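Long-range contacts in beta-hexosaminidase (Neisseria gonorrhoeae, PDB 6JTJ), which probably cleaves terminal beta-1,4-linked N-acetylglucosamine from peptide-linked peptidoglycan fragments, a hydrolytic step of cell-wall recycling: residues C[166-171]-C[209-214]; C[213-218]-C[256-261]; C[123-128]-C[177-182]. One frame throughout, in Å; residues are numbered along the deposited sequence.

Contact 1 of 3, residues C[166-171]-C[209-214]. With NAG (2-acetamido-2-deoxy-beta-D-glucopyranose), chain I.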
loop_
_atom_site.group_PDB
_atom_site.type_symbol
_atom_site.label_atom_id
_atom_site.label_comp_id
_atom_site.label_asym_id
_atom_site.label_seq_id
_atom_site.Cartn_x
_atom_site.Cartn_y
_atom_site.Cartn_z
ATOM N N VAL C 166 -7.624 12.566 -0.717
ATOM C CA VAL C 166 -6.421 12.381 0.066
ATOM C C VAL C 166 -5.780 13.740 0.365
ATOM O O VAL C 166 -5.508 14.511 -0.551
ATOM C CB VAL C 166 -5.429 11.483 -0.694
ATOM C CG1 VAL C 166 -4.077 11.436 0.006
ATOM C CG2 VAL C 166 -6.003 10.081 -0.812
ATOM N N LEU C 167 -5.556 14.011 1.643
ATOM C CA LEU C 167 -4.948 15.238 2.128
ATOM C C LEU C 167 -3.562 14.990 2.703
ATOM O O LEU C 167 -2.899 15.899 3.202
ATOM C CB LEU C 167 -5.834 15.839 3.214
ATOM C CG LEU C 167 -7.255 16.198 2.807
ATOM C CD1 LEU C 167 -8.031 16.791 3.984
ATOM C CD2 LEU C 167 -7.259 17.181 1.656
ATOM N N ASP C 168 -3.114 13.741 2.625
ATOM C CA ASP C 168 -1.773 13.377 3.040
ATOM C C ASP C 168 -0.746 14.133 2.198
ATOM O O ASP C 168 -0.964 14.367 1.005
ATOM C CB ASP C 168 -1.562 11.869 2.858
ATOM C CG ASP C 168 -2.591 11.041 3.633
ATOM O OD1 ASP C 168 -2.833 11.339 4.829
ATOM O OD2 ASP C 168 -3.110 10.061 3.044
ATOM N N LEU C 169 0.360 14.511 2.827
ATOM C CA LEU C 169 1.408 15.257 2.134
ATOM C C LEU C 169 2.440 14.274 1.560
ATOM O O LEU C 169 2.770 13.277 2.181
ATOM C CB LEU C 169 2.136 16.195 3.091
ATOM C CG LEU C 169 1.298 17.145 3.956
ATOM C CD1 LEU C 169 2.218 18.061 4.769
ATOM C CD2 LEU C 169 0.359 17.970 3.097
ATOM N N ASP C 170 2.943 14.581 0.383
ATOM C CA ASP C 170 3.956 13.764 -0.217
ATOM C C ASP C 170 5.340 14.082 0.345
ATOM O O ASP C 170 6.066 14.851 -0.239
ATOM C CB ASP C 170 3.975 13.933 -1.732
ATOM C CG ASP C 170 4.984 12.976 -2.388
ATOM O OD1 ASP C 170 5.330 11.942 -1.777
ATOM O OD2 ASP C 170 5.400 13.223 -3.518
ATOM N N TRP C 171 5.669 13.478 1.474
ATOM C CA TRP C 171 6.975 13.611 2.067
ATOM C C TRP C 171 8.019 12.735 1.365
ATOM O O TRP C 171 9.178 12.831 1.680
ATOM C CB TRP C 171 6.942 13.224 3.548
ATOM C CG TRP C 171 6.241 14.196 4.434
ATOM C CD1 TRP C 171 4.990 14.071 4.964
ATOM C CD2 TRP C 171 6.773 15.435 4.944
ATOM N NE1 TRP C 171 4.698 15.156 5.760
ATOM C CE2 TRP C 171 5.771 16.011 5.764
ATOM C CE3 TRP C 171 7.990 16.107 4.788
ATOM C CZ2 TRP C 171 5.955 17.239 6.427
ATOM C CZ3 TRP C 171 8.183 17.326 5.460
ATOM C CH2 TRP C 171 7.155 17.891 6.249
ATOM N N GLY C 209 -11.961 13.613 3.753
ATOM C CA GLY C 209 -10.530 13.786 3.816
ATOM C C GLY C 209 -9.845 12.560 4.393
ATOM O O GLY C 209 -10.338 11.993 5.348
ATOM N N LYS C 210 -8.722 12.164 3.805
ATOM C CA LYS C 210 -7.974 10.989 4.246
ATOM C C LYS C 210 -6.485 11.321 4.282
ATOM O O LYS C 210 -6.034 12.061 3.408
ATOM C CB LYS C 210 -8.153 9.845 3.238
ATOM C CG LYS C 210 -9.566 9.645 2.769
ATOM C CD LYS C 210 -9.760 8.256 2.152
ATOM C CE LYS C 210 -9.128 8.112 0.784
ATOM N NZ LYS C 210 -9.867 7.067 -0.003
ATOM N N HIS C 211 -5.682 10.783 5.218
ATOM C CA HIS C 211 -6.084 9.923 6.325
ATOM C C HIS C 211 -5.650 10.636 7.587
ATOM O O HIS C 211 -4.467 10.768 7.848
ATOM C CB HIS C 211 -5.413 8.556 6.213
ATOM C CG HIS C 211 -5.654 7.884 4.906
ATOM N ND1 HIS C 211 -4.996 8.244 3.746
ATOM C CD2 HIS C 211 -6.483 6.869 4.568
ATOM C CE1 HIS C 211 -5.396 7.472 2.756
ATOM N NE2 HIS C 211 -6.301 6.635 3.226
ATOM N N PHE C 212 -6.624 11.127 8.346
ATOM C CA PHE C 212 -6.374 11.998 9.488
ATOM C C PHE C 212 -5.541 11.281 10.540
ATOM O O PHE C 212 -5.859 10.146 10.892
ATOM C CB PHE C 212 -7.699 12.416 10.129
ATOM C CG PHE C 212 -7.533 13.280 11.343
ATOM C CD1 PHE C 212 -7.389 14.657 11.211
ATOM C CD2 PHE C 212 -7.517 12.728 12.595
ATOM C CE1 PHE C 212 -7.221 15.458 12.307
ATOM C CE2 PHE C 212 -7.366 13.535 13.721
ATOM C CZ PHE C 212 -7.225 14.895 13.579
ATOM N N PRO C 213 -4.531 11.953 11.108
ATOM C CA PRO C 213 -4.082 13.320 10.932
ATOM C C PRO C 213 -2.946 13.505 9.917
ATOM O O PRO C 213 -2.342 14.598 9.872
ATOM C CB PRO C 213 -3.572 13.664 12.325
ATOM C CG PRO C 213 -2.945 12.382 12.771
ATOM C CD PRO C 213 -3.777 11.288 12.184
ATOM N N GLY C 214 -2.689 12.494 9.082
ATOM C CA GLY C 214 -1.683 12.612 8.014
ATOM C C GLY C 214 -0.845 11.363 7.885
ATOM O O GLY C 214 -0.109 11.008 8.791
HETATM C C1 NAG I . -8.279 2.032 3.630
HETATM C C2 NAG I . -7.610 3.009 2.653
HETATM C C3 NAG I . -8.501 4.204 2.412
HETATM C C4 NAG I . -9.912 3.764 2.026
HETATM C C5 NAG I . -10.528 2.892 3.103
HETATM C C6 NAG I . -11.861 2.299 2.635
HETATM C C7 NAG I . -5.193 3.630 2.469
HETATM C C8 NAG I . -5.243 3.175 1.071
HETATM N N2 NAG I . -6.344 3.503 3.138
HETATM O O1 NAG I . -7.731 0.735 3.485
HETATM O O3 NAG I . -7.917 5.009 1.413
HETATM O O4 NAG I . -10.745 4.864 1.761
HETATM O O5 NAG I . -9.657 1.813 3.371
HETATM O O6 NAG I . -11.725 1.432 1.520
HETATM O O7 NAG I . -4.131 4.051 2.959
#
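Leu167 and Lys210 meet through their backbones: the amide N of Leu167 donates to O of Lys210 at 2.7 Å, with an N-H...O angle of 171°. The same oxygen takes a weak second bond from the amide of Asp168, and the CA-H of Val166 also faces it. Together with the pairing of Val166 and Lys210 this amounts to a single beta bridge, placed just where the strand around 209-210 turns its corner at the cis peptide before His211.

The polar side-chain link runs between Asp168 and His211, and uses both carboxylate oxygens. OD1 of Asp168 is reached by the backbone N of His211 at 2.9 Å, from above the carboxylate plane. OD2 of Asp168 receives ND1 of His211 at 2.7 Å through its syn lone pair. The carboxylate and imidazole planes are 7° apart, and OD2 lies in the plane of the ring; together these restrain its rotation. The bond also requires a proton on ND1. OD1 has a further donor in the backbone N of His215.

Apolar contacts are slighter. CD1 of Leu167 rests 3.9 Å from CA of Gly209, and CG2 of Val166 meets CE of Lys210 at 4.0 Å.

At the far edge of the ring, NE2 of His211 is hydrogen-bonded to O3 of the bound N-acetylglucosamine at 2.9 Å. The lysine chain, bent at its third torsion (chi3 -73°), brings NZ of Lys210 to O4 of the sugar at 3.0 Å; NZ also bonds O3 and forms a salt bridge with Glu107. Asp168 is thus a second-shell residue behind a sugar-binding histidine, a His-carboxylate hydrogen bond in the sugar site of this glycoside hydrolase family 3 enzyme.

Contact 2 of 3, residues C[213-218]-C[256-261]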
loop_
_atom_site.group_PDB
_atom_site.type_symbol
_atom_site.label_atom_id
_atom_site.label_comp_id
_atom_site.label_asym_id
_atom_site.label_seq_id
_atom_site.Cartn_x
_atom_site.Cartn_y
_atom_site.Cartn_z
ATOM N N PRO C 213 -4.531 11.953 11.108
ATOM C CA PRO C 213 -4.082 13.320 10.932
ATOM C C PRO C 213 -2.946 13.505 9.917
ATOM O O PRO C 213 -2.342 14.598 9.872
ATOM C CB PRO C 213 -3.572 13.664 12.325
ATOM C CG PRO C 213 -2.945 12.382 12.771
ATOM C CD PRO C 213 -3.777 11.288 12.184
ATOM N N GLY C 214 -2.689 12.494 9.082
ATOM C CA GLY C 214 -1.683 12.612 8.014
ATOM C C GLY C 214 -0.845 11.363 7.885
ATOM O O GLY C 214 -0.109 11.008 8.791
ATOM N N HIS C 215 -0.978 10.695 6.746
ATOM C CA HIS C 215 -0.335 9.408 6.481
ATOM C C HIS C 215 0.963 9.570 5.669
ATOM O O HIS C 215 1.645 8.582 5.359
ATOM C CB HIS C 215 -1.323 8.547 5.683
ATOM C CG HIS C 215 -1.120 7.068 5.812
ATOM N ND1 HIS C 215 0.086 6.449 5.553
ATOM C CD2 HIS C 215 -1.993 6.073 6.114
ATOM C CE1 HIS C 215 -0.041 5.142 5.720
ATOM N NE2 HIS C 215 -1.292 4.886 6.064
ATOM N N GLY C 216 1.284 10.791 5.284
ATOM C CA GLY C 216 2.353 11.006 4.330
ATOM C C GLY C 216 3.784 10.749 4.784
ATOM O O GLY C 216 4.665 10.574 3.952
ATOM N N PHE C 217 4.030 10.816 6.082
ATOM C CA PHE C 217 5.400 10.828 6.591
ATOM C C PHE C 217 5.926 9.425 6.908
ATOM O O PHE C 217 7.116 9.178 6.790
ATOM C CB PHE C 217 5.530 11.726 7.826
ATOM C CG PHE C 217 6.960 11.942 8.270
ATOM C CD1 PHE C 217 7.747 12.916 7.670
ATOM C CD2 PHE C 217 7.523 11.162 9.268
ATOM C CE1 PHE C 217 9.068 13.142 8.084
ATOM C CE2 PHE C 217 8.831 11.372 9.686
ATOM C CZ PHE C 217 9.608 12.369 9.087
ATOM N N VAL C 218 5.042 8.516 7.305
ATOM C CA VAL C 218 5.454 7.146 7.583
ATOM C C VAL C 218 5.810 6.409 6.299
ATOM O O VAL C 218 5.526 6.876 5.202
ATOM C CB VAL C 218 4.372 6.320 8.269
ATOM C CG1 VAL C 218 4.019 6.936 9.594
ATOM C CG2 VAL C 218 3.131 6.178 7.377
ATOM N N MET C 256 -11.489 9.900 7.170
ATOM C CA MET C 256 -11.025 8.552 7.434
ATOM C C MET C 256 -9.704 8.703 8.185
ATOM O O MET C 256 -8.843 9.475 7.775
ATOM C CB MET C 256 -10.673 7.740 6.170
ATOM C CG MET C 256 -11.847 7.262 5.219
ATOM S SD MET C 256 -12.776 5.811 5.714
ATOM C CE MET C 256 -11.543 4.914 6.672
ATOM N N PRO C 257 -9.527 7.942 9.272
ATOM C CA PRO C 257 -8.308 8.083 10.048
ATOM C C PRO C 257 -7.186 7.245 9.492
ATOM O O PRO C 257 -7.429 6.245 8.819
ATOM C CB PRO C 257 -8.729 7.566 11.422
ATOM C CG PRO C 257 -9.676 6.467 11.094
ATOM C CD PRO C 257 -10.408 6.911 9.835
ATOM N N ALA C 258 -5.963 7.661 9.777
ATOM C CA ALA C 258 -4.789 6.867 9.435
ATOM C C ALA C 258 -4.640 5.717 10.432
ATOM O O ALA C 258 -4.818 5.902 11.631
ATOM C CB ALA C 258 -3.542 7.735 9.452
ATOM N N HIS C 259 -4.310 4.536 9.913
ATOM C CA HIS C 259 -3.914 3.409 10.741
ATOM C C HIS C 259 -2.431 3.571 11.041
ATOM O O HIS C 259 -1.573 2.895 10.465
ATOM C CB HIS C 259 -4.208 2.092 10.012
ATOM C CG HIS C 259 -4.092 0.882 10.874
ATOM N ND1 HIS C 259 -4.596 0.791 12.160
ATOM C CD2 HIS C 259 -3.523 -0.311 10.601
ATOM C CE1 HIS C 259 -4.318 -0.408 12.644
ATOM N NE2 HIS C 259 -3.671 -1.094 11.716
ATOM N N VAL C 260 -2.136 4.516 11.920
ATOM C CA VAL C 260 -0.775 4.944 12.179
ATOM C C VAL C 260 -0.723 5.383 13.638
ATOM O O VAL C 260 -1.643 6.049 14.111
ATOM C CB VAL C 260 -0.395 6.148 11.277
ATOM C CG1 VAL C 260 0.932 6.757 11.701
ATOM C CG2 VAL C 260 -0.327 5.734 9.817
ATOM N N VAL C 261 0.364 5.043 14.323
ATOM C CA VAL C 261 0.588 5.484 15.695
ATOM C C VAL C 261 1.515 6.676 15.691
ATOM O O VAL C 261 2.530 6.679 14.983
ATOM C CB VAL C 261 1.213 4.371 16.564
ATOM C CG1 VAL C 261 1.324 4.829 18.004
ATOM C CG2 VAL C 261 0.373 3.119 16.498
#
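At the C-terminal end of strand 254-257, close to a bound N-acetylglucosamine, Ala258 and Val260 pack against the start of the loop that follows strand 208-212. This loop goes on to carry Asp221 and His223, the latter the predicted proton donor/acceptor.

The evidence for the packing lies in the two methyls of Val260, which serve different partners. CG2 of Val260 stands over one face of the His215 ring, 4.0 Å from its centroid and 10° off the normal, a nearly axial CH-pi contact. CG1 of Val260, placed opposite its backbone N (chi1 170°), meets CG1 of Val218 at 3.7 Å as the two valines pass alongside one another, running opposite ways. Ala258 adds its CB, which comes 4.0 Å from CD2 of His215 at an oblique angle to the ring. A looser touch, 4.5 Å, joins the same CB of Ala258 to CD of Pro213.

Outside the pair, the backbone N of His215 bonds OD1 of Asp168, and the His215 ring stands edge-to-face with that of His211, while the backbone of Ala258 bonds that of Phe212. The nearest atoms of the His215 side chain and the sugar are about 4 Å apart. The contact joins the loops leaving the C-terminal ends of parallel strands 208-212 and 254-257, as in the (beta/alpha) barrel of family 3 glycoside hydrolases.

Contact 3 of 3, residues C[123-128]-C[177-182]; sequences AMNVLG and IGNRSF. With NAG (2-acetamido-2-deoxy-beta-D-glucopyranose), chain I.
Asn125 and Asn179 supply the polar tie: N of Asn125 donates to O of Asn179 at 3.1 Å with an N-H...O angle of 146°. The donor lies in the first turn of helix 124-134, where amides lack acceptors from a preceding turn, and the acceptor sits in the short 3-10 segment 179-180. The two asparagine side chains cross here, with OD1 of Asn125 3.4 Å from CB of Asn179. CB of Ala123 lies 3.7 Å from CG of Asn179, whose side chain also packs on Asn179 of the second subunit.

O of Phe182 has two partners. A water donates to it and also to O of Asn125, while CA of Gly128, with no side chain in the way, comes within 3.2 Å of O of Phe182 in a C-H...O contact. The loop bearing residues 177-182 leads from strand 161-162 toward helix 186-202, so these contacts seat a strand-to-helix connection of the TIM-barrel-like (beta/alpha) fold of the family 3 N-terminal domain on the helix start.

Apolar contact centres on the Phe182 ring. CB of Met124 makes a CH-pi contact over one face, 4.1 Å from the centroid of the Phe182 ring and 22° off its normal, and the bent methionine chain carries SD of Met124 to 3.5 Å from CE1 of Phe182, an oblique Met-aromatic contact. CD1 of Leu127 comes in the ring plane, 3.7 Å from CE1 of Phe182.

Arg180 starts away from the helix segment, and its guanidinium reaches the bound sugar: NE forms a salt bridge with Glu107, NH1 bonds O of Val176, and NH2 makes a weak hydrogen bond to O3 of N-acetylglucosamine.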
loop_
_atom_site.group_PDB
_atom_site.type_symbol
_atom_site.label_atom_id
_atom_site.label_comp_id
_atom_site.label_asym_id
_atom_site.label_seq_id
_atom_site.Cartn_x
_atom_site.Cartn_y
_atom_site.Cartn_z
ATOM N N ALA C 123 -4.376 10.369 -11.389
ATOM C CA ALA C 123 -3.909 10.386 -10.016
ATOM C C ALA C 123 -3.847 11.848 -9.526
ATOM O O ALA C 123 -3.571 12.754 -10.303
ATOM C CB ALA C 123 -2.544 9.745 -9.926
ATOM N N MET C 124 -4.101 12.070 -8.247
ATOM C CA MET C 124 -4.094 13.432 -7.714
ATOM C C MET C 124 -2.760 14.157 -7.841
ATOM O O MET C 124 -2.731 15.382 -7.931
ATOM C CB MET C 124 -4.559 13.458 -6.261
ATOM C CG MET C 124 -6.005 13.051 -6.055
ATOM S SD MET C 124 -7.174 14.118 -6.929
ATOM C CE MET C 124 -7.417 13.231 -8.458
ATOM N N ASN C 125 -1.647 13.439 -7.885
ATOM C CA ASN C 125 -0.383 14.131 -8.032
ATOM C C ASN C 125 -0.241 14.831 -9.396
ATOM O O ASN C 125 0.574 15.739 -9.528
ATOM C CB ASN C 125 0.819 13.227 -7.770
ATOM C CG ASN C 125 1.156 12.346 -8.939
ATOM O OD1 ASN C 125 0.279 11.793 -9.603
ATOM N ND2 ASN C 125 2.438 12.196 -9.190
ATOM N N VAL C 126 -1.006 14.383 -10.383
ATOM C CA VAL C 126 -1.034 15.025 -11.678
ATOM C C VAL C 126 -1.484 16.473 -11.506
ATOM O O VAL C 126 -0.951 17.348 -12.161
ATOM C CB VAL C 126 -1.950 14.281 -12.658
ATOM C CG1 VAL C 126 -2.145 15.075 -13.934
ATOM C CG2 VAL C 126 -1.358 12.906 -12.995
ATOM N N LEU C 127 -2.416 16.723 -10.582
ATOM C CA LEU C 127 -2.872 18.070 -10.312
ATOM C C LEU C 127 -1.804 18.904 -9.641
ATOM O O LEU C 127 -1.654 20.077 -9.940
ATOM C CB LEU C 127 -4.155 18.060 -9.483
ATOM C CG LEU C 127 -5.311 17.368 -10.203
ATOM C CD1 LEU C 127 -6.441 17.059 -9.234
ATOM C CD2 LEU C 127 -5.813 18.201 -11.368
ATOM N N GLY C 128 -1.018 18.300 -8.773
ATOM C CA GLY C 128 0.121 18.980 -8.167
ATOM C C GLY C 128 1.244 19.266 -9.157
ATOM O O GLY C 128 2.002 20.215 -8.984
ATOM N N ILE C 177 0.637 5.593 -0.310
ATOM C CA ILE C 177 -0.007 6.848 -0.666
ATOM C C ILE C 177 0.525 7.205 -2.040
ATOM O O ILE C 177 -0.239 7.272 -2.983
ATOM C CB ILE C 177 0.253 7.981 0.352
ATOM C CG1 ILE C 177 -0.261 7.610 1.753
ATOM C CG2 ILE C 177 -0.385 9.288 -0.111
ATOM C CD1 ILE C 177 -1.713 7.217 1.831
ATOM N N GLY C 178 1.831 7.375 -2.143
ATOM C CA GLY C 178 2.485 7.583 -3.420
ATOM C C GLY C 178 1.939 8.726 -4.239
ATOM O O GLY C 178 1.838 9.842 -3.743
ATOM N N ASN C 179 1.506 8.428 -5.455
ATOM C CA ASN C 179 0.935 9.440 -6.282
ATOM C C ASN C 179 -0.540 9.810 -5.925
ATOM O O ASN C 179 -1.156 10.620 -6.585
ATOM C CB ASN C 179 1.149 9.075 -7.748
ATOM C CG ASN C 179 0.214 7.964 -8.221
ATOM O OD1 ASN C 179 -0.674 7.533 -7.498
ATOM N ND2 ASN C 179 0.399 7.524 -9.458
ATOM N N ARG C 180 -1.093 9.223 -4.876
ATOM C CA ARG C 180 -2.429 9.581 -4.425
ATOM C C ARG C 180 -2.455 10.934 -3.714
ATOM O O ARG C 180 -3.536 11.496 -3.518
ATOM C CB ARG C 180 -2.978 8.532 -3.502
ATOM C CG ARG C 180 -3.182 7.171 -4.184
ATOM C CD ARG C 180 -3.261 6.076 -3.154
ATOM N NE ARG C 180 -4.469 6.211 -2.358
ATOM C CZ ARG C 180 -4.681 5.587 -1.208
ATOM N NH1 ARG C 180 -3.735 4.815 -0.700
ATOM N NH2 ARG C 180 -5.833 5.747 -0.562
ATOM N N SER C 181 -1.281 11.426 -3.316
ATOM C CA SER C 181 -1.165 12.733 -2.695
ATOM C C SER C 181 -1.014 13.814 -3.775
ATOM O O SER C 181 -0.333 13.603 -4.784
ATOM C CB SER C 181 0.035 12.756 -1.759
ATOM O OG SER C 181 0.381 14.061 -1.388
ATOM N N PHE C 182 -1.670 14.961 -3.554
ATOM C CA PHE C 182 -1.595 16.080 -4.486
ATOM C C PHE C 182 -0.167 16.596 -4.639
ATOM O O PHE C 182 0.260 16.875 -5.745
ATOM C CB PHE C 182 -2.425 17.271 -4.006
ATOM C CG PHE C 182 -3.907 17.116 -4.171
ATOM C CD1 PHE C 182 -4.509 17.206 -5.414
ATOM C CD2 PHE C 182 -4.718 16.901 -3.064
ATOM C CE1 PHE C 182 -5.879 17.087 -5.555
ATOM C CE2 PHE C 182 -6.081 16.793 -3.205
ATOM C CZ PHE C 182 -6.668 16.874 -4.450
HETATM C C1 NAG I . -8.279 2.032 3.630
HETATM C C2 NAG I . -7.610 3.009 2.653
HETATM C C3 NAG I . -8.501 4.204 2.412
HETATM C C4 NAG I . -9.912 3.764 2.026
HETATM C C5 NAG I . -10.528 2.892 3.103
HETATM C C6 NAG I . -11.861 2.299 2.635
HETATM C C7 NAG I . -5.193 3.630 2.469
HETATM C C8 NAG I . -5.243 3.175 1.071
HETATM N N2 NAG I . -6.344 3.503 3.138
HETATM O O1 NAG I . -7.731 0.735 3.485
HETATM O O3 NAG I . -7.917 5.009 1.413
HETATM O O4 NAG I . -10.745 4.864 1.761
HETATM O O5 NAG I . -9.657 1.813 3.371
HETATM O O6 NAG I . -11.725 1.432 1.520
HETATM O O7 NAG I . -4.131 4.051 2.959
HETATM O O HOH W 1 2.504 16.612 -7.155
#

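Overall arrangement
From the N terminus the chain first passes 123-128, at the start of helix 124-134, then 166-171 and 177-182 on the long loop after strand 161-162. Contact 3 closes on reaching 177-182, while contact 1 is still open; the two therefore cross. Contact 1 closes at 209-214, on strand 208-212, and contact 2 opens there, sharing Pro213 and Gly214, to close at 256-261, which includes the end of the parallel strand 254-257. Ser181 OG, hydrogen-bonded to O of Asp168, joins contacts 3 and 1; Asp168 and His215 join contacts 1 and 2. Together they tie a helix start to the long loop and, nearer the sugar, to two neighbouring strand ends.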